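Local coordinates for lipoprotein (Colwellia psychrerythraea, PDB 3O0Y), which is a putative lipoprotein of unknown function, whose family (DUF885) belongs to the Peptidase_MA clan and so is probably related to metallopeptidases, at residues D490-G493 with D494-R497; V480-L484 with G485-N489. One frame throughout, in Å; residues are numbered along the deposited sequence.

Overall arrangement
Both contacts are local and lie in one continuous run of the chain, within a largely helical protein. Interaction 2 comes first: it ends helix 467-483 and carries the chain into the connecting loop. Interaction 1 follows at once and starts helix 491-515. Their centres are about 10 Å apart, on the same side of the chain's centre, and they touch. The rings of Tyr-482 and Tyr-487 pack against Gly-493, Asp-494 and Arg-497, joining the end of one helix to the beginning of the next. Lys-433 of helix 432-439 serves both contacts, with a hydrogen bond to Met-486 O in interaction 2. The two contacts therefore form the C-terminal end of one helix, the loop and the N-terminal end of the next.

Interaction 1 (D490-G493 with D494-R497); sequences DPFG and DLGR
Asp-494 OD1 is gripped twice by Arg-497, through NH2 at 2.8 Å and NE at 2.9 Å. The guanidinium meets the carboxylate side-on, with OD1 close to its plane. NH2 uses the syn lone pair of OD1, whereas NE meets the same oxygen nearly along the C-O bond. Both residues start with CG anti to the backbone N, and the arginine chain then bends at chi3 (72°) to bring its nitrogens back to the aspartate one turn earlier. The remaining nitrogen, Arg-497 NH1, binds a Tris molecule, probably from the crystallisation liquor.

At the start of the helix Asp-490 takes the N-cap position. Its OD1 accepts from Gly-493 N at 3.0 Å, the donor lying well above the carboxylate plane, and also bonds a glycerol, probably from the same liquor. Its other oxygen, OD2, forms a salt bridge with Lys-433. A negative group placed here would be favoured by the first-turn N-H groups, and the lysine probably adds to this. Pro-491 follows as the first helical residue, where its lack of an N-H costs no helical bond. Asp-494 N then reaches Asp-490 O at 3.1 Å, and Leu-495 N reaches Pro-491 O at 3.0 Å. The same i to i+4 bonding joins Gly-496 to Phe-492 and Arg-497 to Gly-493.

Phe-492 and Leu-495 run alongside each other off the same flank, Phe-492 CD1 4.0 Å from Leu-495 CD1. Leu-495 also packs on Met-320, Ile-323 and Leu-324 of helix 302-326, while the Phe-492 ring meets Phe-347 and forms a cation-pi contact with Arg-346. An aspartate N-cap whose carboxylate takes the N-H of the third helical residue, with proline in the first position, is a familiar start of an alpha-helix, here helix 491-515.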
# COMPACT_ATOMS: atom_id res chain seq x y z
N ASP A 490 26.16 -13.39 8.17
CA ASP A 490 25.76 -12.06 7.74
C ASP A 490 25.21 -11.19 8.86
O ASP A 490 24.03 -10.80 8.85
CB ASP A 490 24.82 -12.12 6.53
CG ASP A 490 24.53 -10.74 5.90
OD1 ASP A 490 25.21 -9.73 6.17
OD2 ASP A 490 23.58 -10.69 5.07
N PRO A 491 26.06 -10.87 9.84
CA PRO A 491 25.58 -10.10 11.00
C PRO A 491 25.11 -8.70 10.67
O PRO A 491 24.14 -8.21 11.28
CB PRO A 491 26.81 -10.03 11.93
CG PRO A 491 27.99 -10.34 11.04
CD PRO A 491 27.46 -11.31 10.02
N PHE A 492 25.71 -8.07 9.68
CA PHE A 492 25.26 -6.71 9.33
C PHE A 492 23.94 -6.72 8.60
O PHE A 492 23.10 -5.86 8.86
CB PHE A 492 26.34 -5.93 8.63
CG PHE A 492 27.56 -5.71 9.50
CD1 PHE A 492 27.55 -4.81 10.49
CD2 PHE A 492 28.69 -6.48 9.34
CE1 PHE A 492 28.66 -4.58 11.30
CE2 PHE A 492 29.81 -6.30 10.17
CZ PHE A 492 29.78 -5.35 11.16
N GLY A 493 23.71 -7.70 7.71
CA GLY A 493 22.37 -7.85 7.13
C GLY A 493 21.31 -8.11 8.17
O GLY A 493 20.19 -7.64 8.07
N ASP A 494 21.66 -8.89 9.20
CA ASP A 494 20.76 -9.13 10.30
C ASP A 494 20.42 -7.86 11.02
O ASP A 494 19.28 -7.58 11.33
CB ASP A 494 21.38 -10.16 11.27
CG ASP A 494 20.40 -10.72 12.26
OD1 ASP A 494 19.18 -10.80 11.98
OD2 ASP A 494 20.88 -11.17 13.37
N LEU A 495 21.41 -7.04 11.26
CA LEU A 495 21.12 -5.69 11.78
C LEU A 495 20.24 -4.85 10.91
O LEU A 495 19.38 -4.11 11.45
CB LEU A 495 22.43 -4.95 12.08
CG LEU A 495 23.27 -5.38 13.27
CD1 LEU A 495 24.70 -4.77 13.26
CD2 LEU A 495 22.53 -4.97 14.61
N GLY A 496 20.37 -4.99 9.60
CA GLY A 496 19.45 -4.32 8.70
C GLY A 496 17.99 -4.83 8.85
O GLY A 496 17.04 -4.01 8.84
N ARG A 497 17.81 -6.14 9.00
CA ARG A 497 16.53 -6.69 9.29
C ARG A 497 15.96 -6.15 10.58
O ARG A 497 14.80 -5.70 10.60
CB ARG A 497 16.56 -8.20 9.40
CG ARG A 497 15.31 -8.84 9.88
CD ARG A 497 15.57 -10.36 10.07
NE ARG A 497 16.42 -10.63 11.22
CZ ARG A 497 16.00 -10.94 12.46
NH1 ARG A 497 14.76 -10.98 12.77
NH2 ARG A 497 16.85 -11.38 13.38

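Interaction 2 (V480-L484 with G485-N489); sequences VAYEL and GMYEN
Tyr-482 turns its CG anti to the backbone N (chi1 175°), while Tyr-487 sets its CG anti to the carbonyl carbon (chi1 -59°), and the two side chains pass each other at a slant. Tyr-487 CD2 comes to the edge of the Tyr-482 ring, 3.9 Å from its CD1. The edge of the Tyr-487 ring in turn faces Tyr-482 CA.

The backbone ends helix 467-483 in a Schellman motif. Met-486 N bonds back to Ala-481 O at 3.0 Å, and Gly-485 N to Tyr-482 O at 2.8 Å, the latter donor standing above the carbonyl plane. Gly-485 makes the reversal with a positive phi (89°). Tyr-482 O has a second donor, a water that also accepts from Tyr-487 N at 2.9 Å and so bridges the helix end to the loop. A type I beta turn follows from Gly-485 to Glu-488.

Met-486 is bent at chi2 and chi3. Its CB lies 3.3 Å from Ala-481 O, its CG also meets Ala-481 CB, and its CE reaches Leu-484 O at 3.8 Å. It extends on to Val-370 and Lys-373 of helix 353-373, while Tyr-437 of helix 432-439 touches Ala-481, Met-486 and Tyr-487 alike.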
# COMPACT_ATOMS: atom_id res chain seq x y z
N VAL A 480 10.83 -14.74 9.34
CA VAL A 480 10.95 -16.09 8.85
C VAL A 480 12.20 -16.26 7.97
O VAL A 480 12.83 -17.31 8.02
CB VAL A 480 9.72 -16.53 8.02
CG1 VAL A 480 9.98 -17.99 7.39
CG2 VAL A 480 8.53 -16.67 8.94
N ALA A 481 12.56 -15.26 7.13
CA ALA A 481 13.76 -15.38 6.30
C ALA A 481 14.99 -15.60 7.21
O ALA A 481 15.87 -16.41 6.88
CB ALA A 481 13.92 -14.13 5.45
N TYR A 482 15.06 -14.91 8.34
CA TYR A 482 16.12 -15.15 9.35
C TYR A 482 16.09 -16.58 9.89
O TYR A 482 17.11 -17.30 9.91
CB TYR A 482 16.06 -14.11 10.51
CG TYR A 482 17.06 -14.44 11.59
CD1 TYR A 482 18.38 -14.02 11.50
CD2 TYR A 482 16.74 -15.32 12.60
CE1 TYR A 482 19.35 -14.40 12.43
CE2 TYR A 482 17.66 -15.63 13.57
CZ TYR A 482 18.99 -15.25 13.46
OH TYR A 482 19.95 -15.72 14.34
N GLU A 483 14.90 -17.03 10.27
CA GLU A 483 14.72 -18.42 10.78
C GLU A 483 15.01 -19.50 9.78
O GLU A 483 15.26 -20.60 10.18
CB GLU A 483 13.31 -18.59 11.35
CG GLU A 483 12.99 -17.70 12.54
CD GLU A 483 11.48 -17.69 12.90
OE1 GLU A 483 10.61 -18.26 12.14
OE2 GLU A 483 11.17 -17.01 13.90
N LEU A 484 15.03 -19.16 8.49
CA LEU A 484 15.41 -20.08 7.41
C LEU A 484 16.90 -19.98 7.10
O LEU A 484 17.38 -20.69 6.23
CB LEU A 484 14.63 -19.72 6.15
CG LEU A 484 13.20 -20.21 6.06
CD1 LEU A 484 12.50 -19.49 4.89
CD2 LEU A 484 13.19 -21.72 5.91
N GLY A 485 17.63 -19.09 7.78
CA GLY A 485 19.09 -18.99 7.64
C GLY A 485 19.57 -18.09 6.56
O GLY A 485 20.74 -18.16 6.23
N MET A 486 18.75 -17.09 6.16
CA MET A 486 19.19 -16.19 5.12
C MET A 486 20.30 -15.20 5.58
O MET A 486 20.89 -14.52 4.74
CB MET A 486 18.02 -15.42 4.54
CG MET A 486 17.07 -16.30 3.74
SD MET A 486 17.89 -17.21 2.29
CE MET A 486 17.71 -18.62 3.06
N TYR A 487 20.51 -15.06 6.91
CA TYR A 487 21.57 -14.25 7.44
C TYR A 487 22.74 -15.03 8.03
O TYR A 487 23.55 -14.48 8.77
CB TYR A 487 20.98 -13.23 8.43
CG TYR A 487 19.95 -12.33 7.78
CD1 TYR A 487 20.35 -11.21 7.05
CD2 TYR A 487 18.61 -12.60 7.86
CE1 TYR A 487 19.46 -10.42 6.46
CE2 TYR A 487 17.69 -11.82 7.23
CZ TYR A 487 18.12 -10.68 6.56
OH TYR A 487 17.19 -9.87 5.95
N GLU A 488 22.85 -16.28 7.65
CA GLU A 488 24.04 -17.05 7.99
C GLU A 488 25.30 -16.27 7.55
O GLU A 488 25.41 -15.84 6.40
CB GLU A 488 23.95 -18.44 7.34
CG GLU A 488 25.21 -19.27 7.58
CD GLU A 488 25.30 -20.60 6.73
OE1 GLU A 488 26.18 -21.43 7.07
OE2 GLU A 488 24.55 -20.79 5.72
N ASN A 489 26.27 -16.10 8.45
CA ASN A 489 27.52 -15.44 8.08
C ASN A 489 27.22 -13.99 7.63
O ASN A 489 27.94 -13.45 6.80
CB ASN A 489 28.33 -16.23 7.07
CG ASN A 489 28.66 -17.65 7.60
OD1 ASN A 489 28.74 -17.84 8.80
ND2 ASN A 489 28.71 -18.63 6.70
O HOH W 1 19.78 -16.42 9.35